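Local coordinates for protein transcriptional regulator fur family (Xanthomonas campestris pv. campestris, PDB 7DH8) that probably acts as a zinc-dependent repressor of the Fur family, binding zinc ions and, in all likelihood, regulatory DNA of zinc-uptake genes, at residues R135-V138 against S139-A143; A47-L50 against R51-D55. One frame throughout, in Å; residues are numbered along the deposited sequence.

Interaction 1. Residues R135-V138 against S139-A143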
ATOM      1  N   ARG A 135       7.037 -16.869   0.807  1.00 37.08           N
ATOM      2  CA  ARG A 135       6.961 -17.085   2.236  1.00 38.74           C
ATOM      3  C   ARG A 135       8.282 -16.570   2.791  1.00 37.88           C
ATOM      4  O   ARG A 135       8.329 -16.146   3.946  1.00 39.18           O
ATOM      5  CB  ARG A 135       6.768 -18.548   2.591  1.00 49.77           C
ATOM      6  CG  ARG A 135       6.682 -18.737   4.090  1.00 62.04           C
ATOM      7  CD  ARG A 135       6.647 -20.184   4.513  1.00 69.01           C
ATOM      8  NE  ARG A 135       7.862 -20.902   4.171  1.00 71.87           N
ATOM      9  CZ  ARG A 135       8.343 -21.908   4.900  1.00 76.47           C
ATOM     10  NH1 ARG A 135       7.708 -22.280   6.010  1.00 71.91           N
ATOM     11  NH2 ARG A 135       9.455 -22.534   4.524  1.00 75.98           N
ATOM     12  N   ASP A 136       9.365 -16.599   2.019  1.00 33.16           N
ATOM     13  CA  ASP A 136      10.620 -16.051   2.543  1.00 41.71           C
ATOM     14  C   ASP A 136      10.502 -14.543   2.820  1.00 34.71           C
ATOM     15  O   ASP A 136      10.939 -14.044   3.866  1.00 34.49           O
ATOM     16  CB  ASP A 136      11.777 -16.313   1.576  1.00 36.14           C
ATOM     17  CG  ASP A 136      12.254 -17.810   1.568  1.00 55.65           C
ATOM     18  OD1 ASP A 136      11.857 -18.614   2.445  1.00 62.57           O
ATOM     19  OD2 ASP A 136      13.041 -18.174   0.665  1.00 61.85           O
ATOM     20  N   VAL A 137       9.959 -13.803   1.873  1.00 34.91           N
ATOM     21  CA  VAL A 137       9.823 -12.351   2.046  1.00 32.16           C
ATOM     22  C   VAL A 137       8.917 -12.027   3.216  1.00 33.07           C
ATOM     23  O   VAL A 137       9.228 -11.133   4.023  1.00 33.11           O
ATOM     24  CB  VAL A 137       9.315 -11.687   0.756  1.00 36.28           C
ATOM     25  CG1 VAL A 137       8.765 -10.248   1.062  1.00 33.80           C
ATOM     26  CG2 VAL A 137      10.441 -11.616  -0.278  1.00 37.24           C
ATOM     27  N   VAL A 138       7.768 -12.718   3.317  1.00 30.20           N
ATOM     28  CA  VAL A 138       6.815 -12.377   4.380  1.00 32.11           C
ATOM     29  C   VAL A 138       7.412 -12.743   5.746  1.00 35.48           C
ATOM     30  O   VAL A 138       7.321 -11.962   6.704  1.00 32.33           O
ATOM     31  CB  VAL A 138       5.475 -13.083   4.094  1.00 35.59           C
ATOM     32  CG1 VAL A 138       4.599 -13.308   5.388  1.00 39.84           C
ATOM     33  CG2 VAL A 138       4.736 -12.351   2.986  1.00 29.32           C
ATOM     34  N   SER A 139       8.134 -13.878   5.808  1.00 34.96           N
ATOM     35  CA  SER A 139       8.801 -14.330   7.029  1.00 38.60           C
ATOM     36  C   SER A 139       9.911 -13.381   7.471  1.00 33.32           C
ATOM     37  O   SER A 139      10.097 -13.137   8.676  1.00 33.51           O
ATOM     38  CB  SER A 139       9.438 -15.712   6.796  1.00 38.87           C
ATOM     39  OG  SER A 139       8.466 -16.724   6.882  1.00 45.91           O
ATOM     40  N   GLN A 140      10.708 -12.905   6.521  1.00 28.71           N
ATOM     41  CA  GLN A 140      11.745 -11.941   6.842  1.00 34.90           C
ATOM     42  C   GLN A 140      11.152 -10.686   7.452  1.00 29.60           C
ATOM     43  O   GLN A 140      11.629 -10.219   8.483  1.00 27.71           O
ATOM     44  CB  GLN A 140      12.570 -11.584   5.617  1.00 30.65           C
ATOM     45  CG  GLN A 140      13.779 -12.545   5.489  1.00 42.34           C
ATOM     46  CD  GLN A 140      14.455 -12.350   4.125  1.00 50.82           C
ATOM     47  OE1 GLN A 140      15.364 -11.533   3.978  1.00 55.25           O
ATOM     48  NE2 GLN A 140      13.928 -13.010   3.115  1.00 49.27           N
ATOM     49  N   LEU A 141      10.083 -10.138   6.845  1.00 31.03           N
ATOM     50  CA  LEU A 141       9.491  -8.919   7.381  1.00 29.22           C
ATOM     51  C   LEU A 141       8.819  -9.157   8.720  1.00 30.58           C
ATOM     52  O   LEU A 141       8.827  -8.265   9.586  1.00 30.14           O
ATOM     53  CB  LEU A 141       8.483  -8.347   6.373  1.00 26.62           C
ATOM     54  CG  LEU A 141       9.066  -7.657   5.137  1.00 37.90           C
ATOM     55  CD1 LEU A 141       7.870  -7.152   4.183  1.00 33.96           C
ATOM     56  CD2 LEU A 141       9.973  -6.520   5.553  1.00 31.69           C
ATOM     57  N   GLU A 142       8.269 -10.359   8.954  1.00 29.58           N
ATOM     58  CA  GLU A 142       7.810 -10.680  10.302  1.00 31.40           C
ATOM     59  C   GLU A 142       8.946 -10.649  11.316  1.00 30.99           C
ATOM     60  O   GLU A 142       8.806 -10.063  12.403  1.00 29.92           O
ATOM     61  CB  GLU A 142       7.119 -12.031  10.337  1.00 37.20           C
ATOM     62  CG  GLU A 142       5.689 -11.976   9.909  1.00 50.79           C
ATOM     63  CD  GLU A 142       5.106 -13.363   9.908  1.00 65.02           C
ATOM     64  OE1 GLU A 142       5.630 -14.199  10.678  1.00 65.72           O
ATOM     65  OE2 GLU A 142       4.145 -13.617   9.154  1.00 70.82           O
ATOM     66  N   ALA A 143      10.062 -11.316  11.006  1.00 37.31           N
ATOM     67  CA  ALA A 143      11.212 -11.309  11.915  1.00 40.31           C
ATOM     68  C   ALA A 143      11.688  -9.891  12.191  1.00 33.62           C
ATOM     69  O   ALA A 143      12.052  -9.570  13.322  1.00 31.57           O
ATOM     70  CB  ALA A 143      12.360 -12.121  11.317  1.00 46.13           C
TER

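Interaction 2. Residues A47-L50 against R51-D55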
ATOM      1  N   ALA A  47     -21.584 -14.379  -4.569  1.00 50.09           N
ATOM      2  CA  ALA A  47     -21.116 -15.110  -5.734  1.00 52.57           C
ATOM      3  C   ALA A  47     -21.066 -14.203  -6.957  1.00 53.61           C
ATOM      4  O   ALA A  47     -20.116 -14.274  -7.759  1.00 50.44           O
ATOM      5  CB  ALA A  47     -22.027 -16.315  -5.990  1.00 59.69           C
ATOM      6  N   ASN A  48     -22.078 -13.336  -7.107  1.00 47.08           N
ATOM      7  CA  ASN A  48     -22.096 -12.411  -8.230  1.00 50.41           C
ATOM      8  C   ASN A  48     -21.036 -11.333  -8.078  1.00 49.06           C
ATOM      9  O   ASN A  48     -20.467 -10.884  -9.079  1.00 48.85           O
ATOM     10  CB  ASN A  48     -23.481 -11.775  -8.386  1.00 53.48           C
ATOM     11  CG  ASN A  48     -23.631 -11.032  -9.706  1.00 65.68           C
ATOM     12  OD1 ASN A  48     -23.202 -11.521 -10.761  1.00 75.33           O
ATOM     13  ND2 ASN A  48     -24.247  -9.850  -9.660  1.00 68.58           N
ATOM     14  N   VAL A  49     -20.761 -10.890  -6.852  1.00 48.58           N
ATOM     15  CA  VAL A  49     -19.676  -9.940  -6.668  1.00 42.46           C
ATOM     16  C   VAL A  49     -18.350 -10.613  -6.984  1.00 41.28           C
ATOM     17  O   VAL A  49     -17.537 -10.091  -7.750  1.00 41.39           O
ATOM     18  CB  VAL A  49     -19.703  -9.350  -5.249  1.00 42.65           C
ATOM     19  CG1 VAL A  49     -18.436  -8.557  -4.975  1.00 34.04           C
ATOM     20  CG2 VAL A  49     -20.870  -8.401  -5.141  1.00 50.42           C
ATOM     21  N   LEU A  50     -18.146 -11.818  -6.439  1.00 39.61           N
ATOM     22  CA  LEU A  50     -16.913 -12.550  -6.673  1.00 36.52           C
ATOM     23  C   LEU A  50     -16.740 -12.817  -8.150  1.00 40.65           C
ATOM     24  O   LEU A  50     -15.663 -12.578  -8.711  1.00 37.18           O
ATOM     25  CB  LEU A  50     -16.925 -13.871  -5.889  1.00 40.49           C
ATOM     26  CG  LEU A  50     -15.757 -14.806  -6.223  1.00 45.38           C
ATOM     27  CD1 LEU A  50     -14.426 -14.162  -5.831  1.00 48.73           C
ATOM     28  CD2 LEU A  50     -15.918 -16.165  -5.561  1.00 55.48           C
ATOM     29  N   ARG A  51     -17.817 -13.284  -8.804  1.00 41.19           N
ATOM     30  CA  ARG A  51     -17.766 -13.582 -10.233  1.00 45.99           C
ATOM     31  C   ARG A  51     -17.397 -12.346 -11.045  1.00 46.19           C
ATOM     32  O   ARG A  51     -16.550 -12.416 -11.949  1.00 45.17           O
ATOM     33  CB  ARG A  51     -19.107 -14.152 -10.702  1.00 53.73           C
ATOM     34  CG  ARG A  51     -19.114 -14.591 -12.164  1.00 62.69           C
ATOM     35  CD  ARG A  51     -20.542 -14.715 -12.733  1.00 71.40           C
ATOM     36  NE  ARG A  51     -21.523 -15.078 -11.709  1.00 77.95           N
ATOM     37  CZ  ARG A  51     -21.603 -16.270 -11.115  1.00 80.49           C
ATOM     38  NH1 ARG A  51     -20.769 -17.257 -11.439  1.00 75.58           N
ATOM     39  NH2 ARG A  51     -22.533 -16.474 -10.187  1.00 84.38           N
ATOM     40  N   LEU A  52     -18.049 -11.206 -10.765  1.00 37.11           N
ATOM     41  CA  LEU A  52     -17.725  -9.974 -11.474  1.00 36.18           C
ATOM     42  C   LEU A  52     -16.256  -9.596 -11.301  1.00 37.92           C
ATOM     43  O   LEU A  52     -15.587  -9.203 -12.266  1.00 47.07           O
ATOM     44  CB  LEU A  52     -18.624  -8.831 -10.988  1.00 38.58           C
ATOM     45  CG  LEU A  52     -20.102  -8.890 -11.468  1.00 45.90           C
ATOM     46  CD1 LEU A  52     -20.946  -7.777 -10.797  1.00 44.97           C
ATOM     47  CD2 LEU A  52     -20.215  -8.861 -12.994  1.00 44.64           C
ATOM     48  N   ILE A  53     -15.731  -9.674 -10.075  1.00 32.91           N
ATOM     49  CA  ILE A  53     -14.334  -9.260  -9.891  1.00 30.87           C
ATOM     50  C   ILE A  53     -13.404 -10.223 -10.631  1.00 37.22           C
ATOM     51  O   ILE A  53     -12.501  -9.799 -11.356  1.00 42.09           O
ATOM     52  CB  ILE A  53     -13.991  -9.138  -8.389  1.00 33.23           C
ATOM     53  CG1 ILE A  53     -14.789  -8.017  -7.724  1.00 29.81           C
ATOM     54  CG2 ILE A  53     -12.432  -8.967  -8.129  1.00 28.31           C
ATOM     55  CD1 ILE A  53     -14.725  -8.042  -6.214  1.00 31.58           C
ATOM     56  N   ALA A  54     -13.670 -11.525 -10.525  1.00 35.26           N
ATOM     57  CA  ALA A  54     -12.834 -12.531 -11.176  1.00 43.57           C
ATOM     58  C   ALA A  54     -12.821 -12.385 -12.701  1.00 51.66           C
ATOM     59  O   ALA A  54     -11.809 -12.681 -13.340  1.00 51.07           O
ATOM     60  CB  ALA A  54     -13.308 -13.931 -10.777  1.00 41.88           C
ATOM     61  N   ASP A  55     -13.914 -11.920 -13.293  1.00 45.77           N
ATOM     62  CA  ASP A  55     -14.078 -11.802 -14.737  1.00 49.46           C
ATOM     63  C   ASP A  55     -13.427 -10.559 -15.323  1.00 49.26           C
ATOM     64  O   ASP A  55     -13.258 -10.493 -16.550  1.00 51.27           O
ATOM     65  CB  ASP A  55     -15.563 -11.732 -15.117  1.00 58.45           C
ATOM     66  CG  ASP A  55     -16.140 -13.066 -15.536  1.00 64.93           C
ATOM     67  OD1 ASP A  55     -15.358 -14.004 -15.835  1.00 65.24           O
ATOM     68  OD2 ASP A  55     -17.398 -13.159 -15.583  1.00 65.65           O
TER

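Interaction 1. Residues R135-V138 against S139-A143
From Arg135 to Ser139, Asp136 to Gln140, Val137 to Leu141 and Val138 to Glu142, four successive i to i+4 bonds carry the first turn of helix 135-146 into the second, Ser139 N reaching Arg135 O at 2.9 Å. Two of these carbonyls also receive a weak bond from the side chain four residues on. Ser139 folds its hydroxyl back along the helix, OG standing beside its own backbone N (chi1 -79°), and OG makes a weak bond of 3.0 Å to Arg135 O, the acceptor already used by Ser139 N. Gln140 repeats the theme with a longer arm: its amide NE2 comes back to Asp136 O at 3.3 Å, again weakly, while Gln140 N holds the same oxygen at 2.9 Å. The amide thus spans one helical turn, and its OE1 makes a further weak hydrogen bond to NE2 of Gln140 of the second subunit. On another flank Val138 and Glu142 cross at a slant, methyl CG1 meeting carboxylate atom OE2 at 3.8 Å; Val138 O, besides accepting Glu142 N, takes a bond from Gln155 NE2 of strand 151-160. Val137 and Leu141 touch loosely, CG1 to CD1 at 4.5 Å. Val137 packs on Leu141 of the second subunit, and the Leu141 of its own helix reaches Leu157 of strand 151-160 in the same chain and Pro119 of the second subunit. This part of the helix is therefore shared between strand 151-160 and a partner chain, as expected of the C-terminal dimerisation domain of Fur-family regulators, whose helix packs on the sheet and at the dimer interface.

Interaction 2. Residues A47-L50 against R51-D55
Arg51 N meets Ala47 O at 2.7 Å, the shortest of four i to i+4 backbone bonds that tie Ala47-Leu50 to Arg51-Ala54. Leu52 N approaches Asn48 O differently, from above the carbonyl plane at 3.0 Å. The Arg51 chain then runs back along the helix, CG opposite the backbone N (chi1 -176°) and the chain bent at chi3, which lays one face of the guanidinium under Ala47 O, the oxygen 3.9 Å above its plane and offset toward the rim. Asn48 OD1 lies at the guanidinium edge, 4.0 Å from Arg51 NE, too long for a hydrogen bond, with the amide and guanidinium planes 36° apart. Leu52 slants across the Asn48 side chain, Leu52 CD1 4.1 Å from Asn48 ND2, while Leu52 CG presses to 3.1 Å from the backbone Asn48 O. Val49 and Ile53 lie side by side and point the same way, Val49 CG1 to Ile53 CD1 at 3.9 Å. Neighbouring helices complete the packing: Leu50 meets Phe27 of helix 25-35, Val49 meets Leu65 of helix 62-69, and Ile53 meets Leu87 of helix 80-92. Such an amphipathic helix, its apolar side against three others, fits the N-terminal winged-helix DNA-binding domain of Fur-family proteins.

How the interactions relate
Interaction 2 comes first along the chain, in helix 44-56, and interaction 1 follows in helix 135-146; they share no secondary-structure element. Their centres are 31 Å apart, on opposite sides of the chain's centre, and about 21 Å separates their nearest atoms. The same i to i+4 pattern thus serves two settings: 47-55 packs against three helices of its own chain, whereas 135-143 lies between strand 151-160 and the second subunit. The zinc site of His97, Cys108, His116 and Glu131 lies near both, with the side chain of Leu50 about 10 Å and that of Val138 about 11 Å from a bound zinc ion. That placement is consistent with metal binding coupling the DNA-binding and dimerisation parts.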